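Long-range contacts in protein URE2 (Lodderomyces elongisporus NRRL YB-4239, PDB 4EXJ), which is of unknown function but belongs to the glutathione S-transferase superfamily and is probably related to the transcription regulator Ure2: residues A4-G9 / V54-D60; P10-K16 / V170-R174; L24-I28 / I75-D80; L102-Q106 / I163-F168; Y105-F110 / F139-F145. All coordinates share one frame; numbering follows the deposited sequence.

Overall arrangement
Of the five contacts, interactions 1, 2, 4 and 5 are buried and interaction 3 is partly exposed. Interaction 1 is a backbone-bonded strand pair in the N-terminal sheet; interaction 3 fastens the loop before strand 28-32 to helix 68-79, and the two touch through Ala4, Leu6, Leu57, Ile28, Ile75 and Tyr79. Interaction 2, whose centre lies about 4 Å from the centre of the chain, is the more polar joint between the domains, with waters and a sulfate, and Val170 packing beside it. Interactions 4 and 5 are helix packing in the C-terminal domain, share helix 93-120 and Tyr105, and differ in their mix of aliphatic and aromatic groups. A probable hydrogen bond from Lys16 NZ to Gln106 OE1 ties interaction 2 to interaction 4.

Interaction 1: residues A4-G9 / V54-D60; sequences AILYTG and VPTLVDD
In the four-stranded mixed sheet of the thioredoxin-like domain, strand 4-8 runs antiparallel to strand 56-58, their axes 4.6 Å apart. Two hydrogen-bonded pairs supply four bonds: Ile5 N to Val58 O (3.0 Å) and Val58 N to Ile5 O (2.8 Å), then Tyr7 N to Thr56 O (2.7 Å) and Thr56 N to Tyr7 O (2.8 Å). Between them Leu6 and Leu57 form a non-hydrogen-bonded pair, where Leu57 CD1 lies 4.0 Å from Leu6 CB. Both lie on one face of the sheet and touch Ile28; Leu57 also meets Tyr74 and Ile75 of helix 68-79. On the other face the Tyr7 ring, with CG anti to the carbonyl carbon (chi1 -65°), leans along the strands and receives Val58 CG2 at its edge, 3.7 Å from CE2; Ile5 CG2 lies over one ring face. Past the last bridge, Pro55 CB packs 3.5 Å from Thr8 OG1, a hydroxyl bonded to Gly14 O. Pro55 is the cis-proline characteristic of the thioredoxin-like fold of glutathione S-transferases.

Interaction 2: residues P10-K16 / V170-R174; sequences PTGNGRK and VGEHR. With SO4 (sulfate ion), chain G.
Arg174 reaches from helix 163-179 to the loop ahead of helix 15-23, across the joint between the thioredoxin-like and all-helical domains of the GST fold. Its CB passes 4.1 Å from Gly12 CA. CG, anti to the backbone N (chi1 -174°), lies 3.3 Å from O1 of a bound sulfate, probably from the crystallisation liquor, and the bend at chi2 (62°) then turns CD toward Arg15 NH1. NE donates to sulfate O1 (3.0 Å) and NH2 to sulfate O4 (3.2 Å), so the ion sits at the guanidinium edge. Gly12 N gives a third bond, to sulfate O2 (2.7 Å). One guanidinium face lies against Thr11 CA and Pro10 O. That carbonyl also lies over the centre of the Arg15 guanidinium, whose plane is turned 83° from that of Arg174. NH1 of both arginines forms a salt bridge with Glu177 OE1, so the two arginines share one carboxylate oxygen. One turn back, Val170 CG1 fits against Gly12 O at 3.3 Å and Arg15 CB, while Val170 CB meets Lys16 CG. Thr11 OG1 accepts from Gly14 N, an ST motif that shapes the loop. Two waters bridge the segments: one donates to Pro10 O and accepts from Arg174 NH1, and the other accepts from Arg15 NH1, donates to Val170 O and lies 2.9 Å from His173 ND1.

Interaction 3: residues L24-I28 / I75-D80; sequences LNAPI and IADTYD
At the edge of the thioredoxin-like domain, the loop that links helix 15-23 to strand 28-32 folds over the C-terminal turn of helix 68-79, with Tyr79 at the centre. Its CG stands anti to the carbonyl carbon (chi1 -60°), which swings the ring out against Ala26, Pro27 and Ile28. Ala26 CB lies over one face, 4.0 Å from Tyr79 CG, and Pro27 CG approaches Tyr79 CE1 obliquely at 3.5 Å. Ile28 CD1 likewise comes obliquely to 4.0 Å from Tyr79 CE2, and the same methyl meets Ile75 CD1. Leu24 splits its two methyls between neighbours: CD1 packs 3.8 Å from Ile75 CG2, while CD2 rests 3.8 Å from Asp80 CG. The carboxylate of Asp80 is occupied by the backbone amides of Lys84 and Phe85. Helix 15-23 closes in a Schellman motif at Asn25, and Pro27 centres an inverse gamma turn. The one polar link is a water that donates to Pro27 O at 2.8 Å and lies 3.0 Å from Tyr79 OH. Hydrophobic packing therefore holds the loop to the helix, while the phenol's polar end is met by water.

Interaction 4: residues L102-Q106 / I163-F168; sequences LLFYQ and IVDIAF
Helix 102-106 and helix 163-168 run almost parallel, their axes 9.7 Å apart and inclined by only 4°. Gln106 bridges them with its aliphatic part: with CG anti to the backbone N (chi1 -166°), it lays that carbon over the face of the Phe168 ring in a CH-pi contact, 3.7 Å from the centroid, and the bend at chi2 turns the amide away, its plane 83° to the ring. Beyond the bend, Gln106 NE2 donates to a water that in turn donates to Phe168 O, while Gln106 OE1 takes bonds from Lys16 NZ and Asn69 ND2 of the N-terminal domain. This is the core of the all-helical GST C-terminal domain, where helix 163-179 packs beside the long helix 93-120. Tyr105 CD1 comes to the edge of the Phe168 ring, 3.8 Å from CZ. A turn earlier the contact is aliphatic. Leu102 CB meets Val164 CG1 at 3.7 Å, and Leu103 divides its branches, CD1 against Ile163 CD1 (3.9 Å) and CD2 against Ala167 CB (4.0 Å).

Interaction 5: residues Y105-F110 / F139-F145; sequences YQATQF and FEKVFAF
Tyr105 and Phe145 overlap face to face in an offset stack, centroids 4.0 Å apart and planes 25° from parallel, their side chains reaching over each other from opposite helices. The phenol oxygen overshoots the partner ring: Tyr105 OH sits 3.2 Å from Phe145 CB, and Tyr105 CZ is 3.3 Å from Phe145 CD2. Gln109 CB lies against the opposite face of the tyrosine ring, near the rim, so the ring is held from both sides. Val142 wedges between the two aromatic groups of helix 105-110. With chi1 at 83°, its CG2 points to Tyr105 CE1 (3.6 Å) and its CG1 to Phe110 CD2 (3.8 Å). Phe139 turns its edge to the Phe110 face, a T-shaped pair with planes at 74° and centroids 6.0 Å apart, while Phe143 CE1 comes to the Phe110 edge, 3.9 Å from CE2. The helices run roughly antiparallel within the all-helical GST domain, and helix 105-110 has a pi-helical turn at 106-110. On the dimer side, Tyr105 packs on Glu67 and Phe145 on Ala51 of the second subunit. The contact is aromatic and aliphatic, so cohesion comes from ring stacking and close packing, without direct hydrogen bonds.

Interaction 1: residues A4-G9 / V54-D60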
# COMPACT_ATOMS: atom_id res chain seq x y z
N ALA B 4 22.64 -11.79 -3.18
CA ALA B 4 21.54 -10.84 -3.35
C ALA B 4 22.06 -9.40 -3.34
O ALA B 4 23.00 -9.07 -2.60
CB ALA B 4 20.49 -11.05 -2.26
N ILE B 5 21.44 -8.55 -4.15
CA ILE B 5 21.79 -7.14 -4.24
C ILE B 5 20.59 -6.24 -3.96
O ILE B 5 19.57 -6.32 -4.66
CB ILE B 5 22.27 -6.75 -5.65
CG1 ILE B 5 23.36 -7.70 -6.16
CG2 ILE B 5 22.70 -5.28 -5.68
CD1 ILE B 5 23.71 -7.48 -7.62
N LEU B 6 20.73 -5.34 -2.99
CA LEU B 6 19.70 -4.34 -2.75
C LEU B 6 20.08 -3.02 -3.40
O LEU B 6 21.05 -2.36 -3.00
CB LEU B 6 19.49 -4.15 -1.24
CG LEU B 6 18.48 -3.06 -0.87
CD1 LEU B 6 17.06 -3.51 -1.18
CD2 LEU B 6 18.62 -2.81 0.62
N TYR B 7 19.35 -2.66 -4.44
CA TYR B 7 19.52 -1.36 -5.08
C TYR B 7 18.59 -0.40 -4.35
O TYR B 7 17.37 -0.62 -4.29
CB TYR B 7 19.16 -1.39 -6.55
CG TYR B 7 20.09 -2.27 -7.37
CD1 TYR B 7 21.30 -1.77 -7.83
CD2 TYR B 7 19.76 -3.59 -7.66
CE1 TYR B 7 22.16 -2.55 -8.57
CE2 TYR B 7 20.63 -4.39 -8.41
CZ TYR B 7 21.82 -3.85 -8.86
OH TYR B 7 22.70 -4.61 -9.60
N THR B 8 19.15 0.64 -3.76
CA THR B 8 18.30 1.53 -2.98
C THR B 8 18.85 2.94 -2.90
O THR B 8 19.91 3.24 -3.46
CB THR B 8 18.05 0.93 -1.57
OG1 THR B 8 17.01 1.67 -0.91
CG2 THR B 8 19.31 0.93 -0.73
N GLY B 9 18.12 3.81 -2.21
CA GLY B 9 18.51 5.21 -2.05
C GLY B 9 18.20 5.60 -0.63
O GLY B 9 17.48 4.90 0.05
N VAL B 54 13.02 3.24 -6.14
CA VAL B 54 13.80 2.41 -5.25
C VAL B 54 12.89 1.97 -4.16
O VAL B 54 11.92 2.61 -3.90
CB VAL B 54 14.98 3.17 -4.61
CG1 VAL B 54 15.95 3.57 -5.62
CG2 VAL B 54 14.50 4.33 -3.77
N PRO B 55 13.20 0.88 -3.49
CA PRO B 55 14.33 0.02 -3.77
C PRO B 55 13.96 -1.20 -4.58
O PRO B 55 12.84 -1.46 -4.78
CB PRO B 55 14.72 -0.45 -2.39
CG PRO B 55 13.46 -0.47 -1.64
CD PRO B 55 12.55 0.52 -2.23
N THR B 56 14.97 -1.93 -5.03
CA THR B 56 14.78 -3.23 -5.65
C THR B 56 15.77 -4.19 -5.03
O THR B 56 16.96 -3.91 -4.97
CB THR B 56 15.08 -3.18 -7.15
OG1 THR B 56 14.25 -2.22 -7.78
CG2 THR B 56 14.81 -4.55 -7.79
N LEU B 57 15.30 -5.35 -4.60
CA LEU B 57 16.18 -6.42 -4.20
C LEU B 57 16.27 -7.45 -5.32
O LEU B 57 15.26 -8.02 -5.70
CB LEU B 57 15.62 -7.11 -2.97
CG LEU B 57 16.49 -8.24 -2.42
CD1 LEU B 57 17.83 -7.70 -1.92
CD2 LEU B 57 15.73 -8.93 -1.30
N VAL B 58 17.47 -7.70 -5.83
CA VAL B 58 17.64 -8.80 -6.78
C VAL B 58 18.06 -10.01 -5.95
O VAL B 58 19.06 -9.96 -5.23
CB VAL B 58 18.69 -8.47 -7.86
CG1 VAL B 58 18.90 -9.69 -8.77
CG2 VAL B 58 18.24 -7.26 -8.68
N ASP B 59 17.29 -11.09 -5.99
CA ASP B 59 17.52 -12.19 -5.05
C ASP B 59 18.68 -13.07 -5.50
O ASP B 59 19.28 -12.83 -6.55
CB ASP B 59 16.25 -13.02 -4.82
CG ASP B 59 15.92 -13.93 -5.99
OD1 ASP B 59 16.69 -13.94 -6.97
OD2 ASP B 59 14.87 -14.61 -5.93
N ASP B 60 18.99 -14.07 -4.69
CA ASP B 60 20.16 -14.91 -4.94
C ASP B 60 20.00 -15.83 -6.14
O ASP B 60 20.86 -16.68 -6.40
CB ASP B 60 20.55 -15.70 -3.68
CG ASP B 60 19.50 -16.73 -3.28
OD1 ASP B 60 18.48 -16.86 -3.98
OD2 ASP B 60 19.71 -17.41 -2.25

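Interaction 2: residues P10-K16 / V170-R174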
# COMPACT_ATOMS: atom_id res chain seq x y z
N PRO B 10 18.76 6.72 -0.17
CA PRO B 10 18.54 7.16 1.21
C PRO B 10 17.20 7.87 1.37
O PRO B 10 17.14 9.08 1.63
CB PRO B 10 19.71 8.12 1.45
CG PRO B 10 19.96 8.71 0.08
CD PRO B 10 19.76 7.55 -0.86
N THR B 11 16.11 7.12 1.22
CA THR B 11 14.78 7.72 1.24
C THR B 11 13.82 6.98 2.18
O THR B 11 14.16 5.95 2.78
CB THR B 11 14.17 7.70 -0.14
OG1 THR B 11 13.98 6.34 -0.52
CG2 THR B 11 15.11 8.40 -1.16
N GLY B 12 12.60 7.52 2.29
CA GLY B 12 11.60 6.89 3.16
C GLY B 12 11.31 5.47 2.74
O GLY B 12 11.07 4.60 3.60
N ASN B 13 11.32 5.20 1.44
CA ASN B 13 11.18 3.80 1.01
C ASN B 13 12.49 3.02 0.92
O ASN B 13 12.53 1.83 1.23
CB ASN B 13 10.46 3.71 -0.35
CG ASN B 13 8.94 3.74 -0.22
OD1 ASN B 13 8.38 3.36 0.81
ND2 ASN B 13 8.28 4.21 -1.26
N GLY B 14 13.57 3.70 0.52
CA GLY B 14 14.83 3.03 0.32
C GLY B 14 15.43 2.42 1.58
O GLY B 14 16.09 1.38 1.53
N ARG B 15 15.23 3.09 2.71
CA ARG B 15 15.94 2.75 3.93
C ARG B 15 15.33 1.56 4.65
O ARG B 15 15.99 0.95 5.46
CB ARG B 15 16.03 3.98 4.85
CG ARG B 15 17.10 4.97 4.41
CD ARG B 15 16.72 6.37 4.93
NE ARG B 15 17.81 7.34 4.81
CZ ARG B 15 17.65 8.61 5.14
NH1 ARG B 15 16.46 9.03 5.55
NH2 ARG B 15 18.68 9.47 5.04
N LYS B 16 14.09 1.22 4.34
CA LYS B 16 13.43 0.17 5.10
C LYS B 16 14.12 -1.20 5.01
O LYS B 16 14.50 -1.78 6.03
CB LYS B 16 11.98 0.06 4.69
CG LYS B 16 11.13 1.23 5.16
CD LYS B 16 9.67 0.97 4.85
CE LYS B 16 9.00 2.18 4.35
NZ LYS B 16 7.81 1.93 3.47
N VAL B 170 11.18 4.28 9.83
CA VAL B 170 11.87 4.86 8.71
C VAL B 170 11.09 6.03 8.07
O VAL B 170 11.65 7.04 7.78
CB VAL B 170 12.25 3.81 7.67
CG1 VAL B 170 12.77 4.43 6.42
CG2 VAL B 170 13.25 2.87 8.24
N GLY B 171 9.78 5.86 7.87
CA GLY B 171 8.97 6.98 7.38
C GLY B 171 8.98 8.18 8.33
O GLY B 171 9.08 9.35 7.91
N GLU B 172 8.89 7.91 9.63
CA GLU B 172 8.82 9.01 10.60
C GLU B 172 10.18 9.71 10.72
O GLU B 172 10.25 10.96 10.83
CB GLU B 172 8.37 8.45 11.95
CG GLU B 172 8.38 9.45 13.11
CD GLU B 172 7.62 10.71 12.84
OE1 GLU B 172 6.81 10.77 11.87
OE2 GLU B 172 7.81 11.66 13.64
N HIS B 173 11.25 8.93 10.69
CA HIS B 173 12.61 9.49 10.71
C HIS B 173 12.80 10.37 9.47
O HIS B 173 13.36 11.46 9.54
CB HIS B 173 13.66 8.38 10.78
CG HIS B 173 15.05 8.86 10.57
ND1 HIS B 173 15.60 9.03 9.31
CD2 HIS B 173 16.02 9.20 11.45
CE1 HIS B 173 16.84 9.48 9.43
NE2 HIS B 173 17.12 9.58 10.72
N ARG B 174 12.33 9.90 8.32
CA ARG B 174 12.43 10.68 7.09
C ARG B 174 11.66 12.01 7.18
O ARG B 174 12.13 13.05 6.71
CB ARG B 174 11.92 9.86 5.90
CG ARG B 174 12.10 10.53 4.50
CD ARG B 174 13.55 10.79 4.15
NE ARG B 174 13.67 11.12 2.72
CZ ARG B 174 14.79 11.56 2.15
NH1 ARG B 174 15.88 11.78 2.86
NH2 ARG B 174 14.80 11.80 0.82
S SO4 G . 10.91 10.49 0.56
O1 SO4 G . 10.95 11.58 1.57
O2 SO4 G . 10.92 9.26 1.18
O3 SO4 G . 9.66 10.62 -0.21
O4 SO4 G . 12.04 10.68 -0.37
O HOH W 1 18.37 11.59 1.23
O HOH W 2 14.44 7.60 7.02

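Interaction 3: residues L24-I28 / I75-D80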
# COMPACT_ATOMS: atom_id res chain seq x y z
N LEU B 24 19.85 -8.04 10.46
CA LEU B 24 19.96 -9.49 10.33
C LEU B 24 21.36 -9.95 9.96
O LEU B 24 21.62 -11.16 9.93
CB LEU B 24 19.02 -9.99 9.23
CG LEU B 24 17.53 -10.02 9.56
CD1 LEU B 24 16.66 -10.27 8.31
CD2 LEU B 24 17.27 -11.07 10.65
N ASN B 25 22.23 -9.00 9.65
CA ASN B 25 23.49 -9.32 8.99
C ASN B 25 23.28 -10.28 7.83
O ASN B 25 23.99 -11.27 7.70
CB ASN B 25 24.51 -9.89 9.97
CG ASN B 25 25.19 -8.80 10.78
OD1 ASN B 25 25.98 -8.03 10.24
ND2 ASN B 25 24.86 -8.72 12.06
N ALA B 26 22.28 -9.98 7.01
CA ALA B 26 21.93 -10.82 5.87
C ALA B 26 22.97 -10.69 4.78
O ALA B 26 23.59 -9.63 4.62
CB ALA B 26 20.55 -10.46 5.33
N PRO B 27 23.17 -11.77 4.03
CA PRO B 27 24.12 -11.80 2.93
C PRO B 27 23.56 -11.02 1.75
O PRO B 27 23.26 -11.60 0.70
CB PRO B 27 24.23 -13.29 2.61
CG PRO B 27 22.92 -13.87 3.02
CD PRO B 27 22.50 -13.07 4.23
N ILE B 28 23.40 -9.72 1.93
CA ILE B 28 22.84 -8.86 0.91
C ILE B 28 23.80 -7.73 0.60
O ILE B 28 24.15 -6.96 1.48
CB ILE B 28 21.51 -8.22 1.40
CG1 ILE B 28 20.50 -9.30 1.79
CG2 ILE B 28 20.96 -7.27 0.34
CD1 ILE B 28 19.15 -8.74 2.19
N ILE B 75 12.60 -10.29 2.78
CA ILE B 75 13.84 -10.43 3.53
C ILE B 75 13.62 -11.17 4.84
O ILE B 75 14.39 -12.06 5.19
CB ILE B 75 14.52 -9.07 3.78
CG1 ILE B 75 15.06 -8.52 2.46
CG2 ILE B 75 15.61 -9.22 4.84
CD1 ILE B 75 15.45 -7.03 2.48
N ALA B 76 12.53 -10.85 5.53
CA ALA B 76 12.20 -11.57 6.75
C ALA B 76 11.99 -13.06 6.47
O ALA B 76 12.56 -13.91 7.14
CB ALA B 76 11.00 -10.96 7.43
N ASP B 77 11.17 -13.36 5.47
CA ASP B 77 10.86 -14.76 5.18
C ASP B 77 12.13 -15.51 4.81
O ASP B 77 12.34 -16.66 5.21
CB ASP B 77 9.86 -14.88 4.03
CG ASP B 77 9.40 -16.30 3.80
OD1 ASP B 77 8.61 -16.80 4.62
OD2 ASP B 77 9.83 -16.91 2.80
N THR B 78 12.98 -14.85 4.03
CA THR B 78 14.13 -15.50 3.45
C THR B 78 15.31 -15.62 4.43
O THR B 78 15.94 -16.68 4.49
CB THR B 78 14.55 -14.79 2.15
OG1 THR B 78 13.43 -14.76 1.26
CG2 THR B 78 15.73 -15.48 1.48
N TYR B 79 15.57 -14.57 5.21
CA TYR B 79 16.78 -14.48 6.04
C TYR B 79 16.58 -14.43 7.55
O TYR B 79 17.52 -14.62 8.32
CB TYR B 79 17.61 -13.26 5.61
CG TYR B 79 18.05 -13.32 4.17
CD1 TYR B 79 19.07 -14.18 3.77
CD2 TYR B 79 17.45 -12.51 3.22
CE1 TYR B 79 19.47 -14.23 2.44
CE2 TYR B 79 17.84 -12.55 1.90
CZ TYR B 79 18.85 -13.41 1.52
OH TYR B 79 19.22 -13.44 0.20
N ASP B 80 15.37 -14.14 8.00
CA ASP B 80 15.13 -14.09 9.44
C ASP B 80 14.70 -15.48 9.91
O ASP B 80 13.53 -15.73 10.20
CB ASP B 80 14.07 -13.04 9.77
CG ASP B 80 13.95 -12.78 11.26
OD1 ASP B 80 14.67 -13.44 12.05
OD2 ASP B 80 13.13 -11.91 11.64
O HOH W 3 22.12 -13.76 -0.58

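Interaction 4: residues L102-Q106 / I163-F168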
# COMPACT_ATOMS: atom_id res chain seq x y z
N LEU B 102 -0.74 -3.77 8.72
CA LEU B 102 0.04 -2.55 9.04
C LEU B 102 1.11 -2.22 8.03
O LEU B 102 1.41 -1.03 7.82
CB LEU B 102 0.64 -2.61 10.46
CG LEU B 102 -0.46 -2.45 11.51
CD1 LEU B 102 0.11 -2.76 12.88
CD2 LEU B 102 -1.09 -1.07 11.47
N LEU B 103 1.66 -3.22 7.34
CA LEU B 103 2.62 -2.95 6.26
C LEU B 103 1.89 -2.32 5.06
O LEU B 103 2.42 -1.39 4.41
CB LEU B 103 3.33 -4.24 5.84
CG LEU B 103 4.31 -4.77 6.89
CD1 LEU B 103 4.79 -6.14 6.48
CD2 LEU B 103 5.46 -3.81 7.06
N PHE B 104 0.68 -2.78 4.76
CA PHE B 104 -0.12 -2.10 3.73
C PHE B 104 -0.48 -0.69 4.16
O PHE B 104 -0.34 0.26 3.39
CB PHE B 104 -1.38 -2.90 3.38
CG PHE B 104 -1.15 -3.94 2.31
CD1 PHE B 104 -1.19 -3.60 0.97
CD2 PHE B 104 -0.90 -5.26 2.65
CE1 PHE B 104 -0.98 -4.56 -0.01
CE2 PHE B 104 -0.68 -6.22 1.68
CZ PHE B 104 -0.72 -5.86 0.36
N TYR B 105 -0.90 -0.54 5.42
CA TYR B 105 -1.29 0.77 5.93
C TYR B 105 -0.11 1.77 5.89
O TYR B 105 -0.26 2.94 5.45
CB TYR B 105 -1.81 0.62 7.38
CG TYR B 105 -2.26 1.95 7.93
CD1 TYR B 105 -1.35 2.81 8.52
CD2 TYR B 105 -3.59 2.36 7.84
CE1 TYR B 105 -1.74 4.05 9.00
CE2 TYR B 105 -4.00 3.60 8.33
CZ TYR B 105 -3.06 4.44 8.91
OH TYR B 105 -3.43 5.68 9.37
N GLN B 106 1.06 1.32 6.33
CA GLN B 106 2.23 2.22 6.36
C GLN B 106 2.58 2.70 4.97
O GLN B 106 2.87 3.88 4.75
CB GLN B 106 3.43 1.60 7.07
CG GLN B 106 4.55 2.57 7.44
CD GLN B 106 5.43 2.96 6.27
OE1 GLN B 106 5.61 2.18 5.31
NE2 GLN B 106 6.01 4.15 6.34
N ILE B 163 9.34 -5.82 11.83
CA ILE B 163 9.35 -5.16 10.52
C ILE B 163 8.29 -4.06 10.43
O ILE B 163 8.45 -3.12 9.65
CB ILE B 163 9.22 -6.15 9.32
CG1 ILE B 163 7.92 -6.98 9.42
CG2 ILE B 163 10.51 -7.03 9.18
CD1 ILE B 163 7.73 -7.97 8.30
N VAL B 164 7.20 -4.15 11.20
CA VAL B 164 6.21 -3.07 11.17
C VAL B 164 6.80 -1.80 11.82
O VAL B 164 6.66 -0.67 11.31
CB VAL B 164 4.92 -3.47 11.87
CG1 VAL B 164 3.98 -2.27 12.02
CG2 VAL B 164 4.23 -4.60 11.08
N ASP B 165 7.49 -1.99 12.94
CA ASP B 165 8.20 -0.86 13.54
C ASP B 165 9.26 -0.29 12.61
O ASP B 165 9.44 0.91 12.58
CB ASP B 165 8.81 -1.22 14.89
CG ASP B 165 7.78 -1.79 15.85
OD1 ASP B 165 6.90 -1.03 16.32
OD2 ASP B 165 7.83 -3.02 16.06
N ILE B 166 9.97 -1.15 11.88
CA ILE B 166 10.94 -0.65 10.91
C ILE B 166 10.22 0.21 9.86
O ILE B 166 10.67 1.33 9.56
CB ILE B 166 11.69 -1.79 10.21
CG1 ILE B 166 12.55 -2.56 11.22
CG2 ILE B 166 12.56 -1.27 9.08
CD1 ILE B 166 13.16 -3.83 10.64
N ALA B 167 9.12 -0.30 9.30
CA ALA B 167 8.43 0.47 8.25
C ALA B 167 8.02 1.86 8.79
O ALA B 167 8.32 2.90 8.18
CB ALA B 167 7.24 -0.30 7.72
N PHE B 168 7.32 1.89 9.90
CA PHE B 168 6.89 3.15 10.46
C PHE B 168 8.05 4.07 10.92
O PHE B 168 8.00 5.25 10.71
CB PHE B 168 5.90 2.91 11.61
CG PHE B 168 4.48 2.65 11.20
CD1 PHE B 168 3.68 3.65 10.72
CD2 PHE B 168 3.93 1.40 11.33
CE1 PHE B 168 2.37 3.40 10.39
CE2 PHE B 168 2.62 1.17 10.99
CZ PHE B 168 1.86 2.17 10.51
O HOH W 4 6.04 5.87 8.82

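Interaction 5: residues Y105-F110 / F139-F145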
# COMPACT_ATOMS: atom_id res chain seq x y z
N TYR B 105 -0.90 -0.54 5.42
CA TYR B 105 -1.29 0.77 5.93
C TYR B 105 -0.11 1.77 5.89
O TYR B 105 -0.26 2.94 5.45
CB TYR B 105 -1.81 0.62 7.38
CG TYR B 105 -2.26 1.95 7.93
CD1 TYR B 105 -1.35 2.81 8.52
CD2 TYR B 105 -3.59 2.36 7.84
CE1 TYR B 105 -1.74 4.05 9.00
CE2 TYR B 105 -4.00 3.60 8.33
CZ TYR B 105 -3.06 4.44 8.91
OH TYR B 105 -3.43 5.68 9.37
N GLN B 106 1.06 1.32 6.33
CA GLN B 106 2.23 2.22 6.36
C GLN B 106 2.58 2.70 4.97
O GLN B 106 2.87 3.88 4.75
CB GLN B 106 3.43 1.60 7.07
CG GLN B 106 4.55 2.57 7.44
CD GLN B 106 5.43 2.96 6.27
OE1 GLN B 106 5.61 2.18 5.31
NE2 GLN B 106 6.01 4.15 6.34
N ALA B 107 2.52 1.79 4.01
CA ALA B 107 2.83 2.13 2.64
C ALA B 107 1.82 3.10 2.04
O ALA B 107 2.22 4.09 1.41
CB ALA B 107 2.91 0.85 1.80
N THR B 108 0.52 2.84 2.22
CA THR B 108 -0.54 3.62 1.55
C THR B 108 -0.85 4.90 2.29
O THR B 108 -0.95 5.97 1.69
CB THR B 108 -1.82 2.79 1.37
OG1 THR B 108 -2.29 2.32 2.64
CG2 THR B 108 -1.55 1.54 0.51
N GLN B 109 -1.02 4.80 3.59
CA GLN B 109 -1.48 5.96 4.35
C GLN B 109 -0.37 6.83 4.91
O GLN B 109 -0.61 8.01 5.21
CB GLN B 109 -2.40 5.52 5.49
CG GLN B 109 -3.58 4.67 5.06
CD GLN B 109 -4.33 5.27 3.88
OE1 GLN B 109 -4.81 6.41 3.93
NE2 GLN B 109 -4.43 4.50 2.80
N PHE B 110 0.81 6.26 5.16
CA PHE B 110 1.93 7.11 5.59
C PHE B 110 2.76 7.52 4.40
O PHE B 110 2.72 8.68 3.99
CB PHE B 110 2.78 6.48 6.71
CG PHE B 110 3.72 7.46 7.39
CD1 PHE B 110 4.82 8.00 6.71
CD2 PHE B 110 3.49 7.84 8.70
CE1 PHE B 110 5.68 8.91 7.35
CE2 PHE B 110 4.34 8.75 9.35
CZ PHE B 110 5.43 9.29 8.67
N PHE B 139 -1.27 13.71 7.38
CA PHE B 139 -0.41 13.42 8.52
C PHE B 139 -1.25 13.40 9.80
O PHE B 139 -1.05 12.58 10.67
CB PHE B 139 0.64 14.52 8.70
CG PHE B 139 1.90 14.31 7.91
CD1 PHE B 139 2.62 13.12 8.00
CD2 PHE B 139 2.41 15.33 7.12
CE1 PHE B 139 3.79 12.92 7.30
CE2 PHE B 139 3.60 15.14 6.37
CZ PHE B 139 4.28 13.95 6.46
N GLU B 140 -2.15 14.36 9.92
CA GLU B 140 -3.03 14.41 11.08
C GLU B 140 -3.78 13.09 11.27
O GLU B 140 -3.88 12.57 12.40
CB GLU B 140 -4.00 15.57 10.93
CG GLU B 140 -3.31 16.92 11.07
CD GLU B 140 -2.83 17.17 12.49
OE1 GLU B 140 -3.15 16.35 13.38
OE2 GLU B 140 -2.14 18.19 12.73
N LYS B 141 -4.30 12.56 10.17
CA LYS B 141 -5.02 11.29 10.20
C LYS B 141 -4.13 10.12 10.57
O LYS B 141 -4.52 9.26 11.36
CB LYS B 141 -5.66 10.97 8.84
CG LYS B 141 -6.96 11.70 8.58
CD LYS B 141 -7.47 11.46 7.16
CE LYS B 141 -8.63 12.40 6.82
NZ LYS B 141 -8.95 12.42 5.36
N VAL B 142 -2.95 10.06 9.94
CA VAL B 142 -2.05 8.94 10.20
C VAL B 142 -1.58 8.95 11.66
O VAL B 142 -1.49 7.90 12.29
CB VAL B 142 -0.88 8.85 9.15
CG1 VAL B 142 0.26 9.76 9.47
CG2 VAL B 142 -0.38 7.41 9.00
N PHE B 143 -1.29 10.13 12.21
CA PHE B 143 -0.81 10.19 13.58
C PHE B 143 -1.92 9.85 14.58
O PHE B 143 -1.64 9.18 15.56
CB PHE B 143 -0.16 11.55 13.90
CG PHE B 143 1.15 11.76 13.17
CD1 PHE B 143 2.08 10.73 13.11
CD2 PHE B 143 1.43 12.95 12.53
CE1 PHE B 143 3.28 10.90 12.43
CE2 PHE B 143 2.63 13.10 11.83
CZ PHE B 143 3.55 12.07 11.81
N ALA B 144 -3.15 10.27 14.29
CA ALA B 144 -4.29 9.90 15.16
C ALA B 144 -4.42 8.38 15.22
O ALA B 144 -4.63 7.80 16.28
CB ALA B 144 -5.57 10.53 14.70
N PHE B 145 -4.27 7.74 14.06
CA PHE B 145 -4.36 6.30 13.97
C PHE B 145 -3.23 5.63 14.75
O PHE B 145 -3.45 4.68 15.50
CB PHE B 145 -4.27 5.87 12.50
CG PHE B 145 -4.21 4.39 12.32
CD1 PHE B 145 -5.36 3.63 12.37
CD2 PHE B 145 -3.00 3.75 12.10
CE1 PHE B 145 -5.30 2.25 12.20
CE2 PHE B 145 -2.93 2.39 11.95
CZ PHE B 145 -4.09 1.64 11.99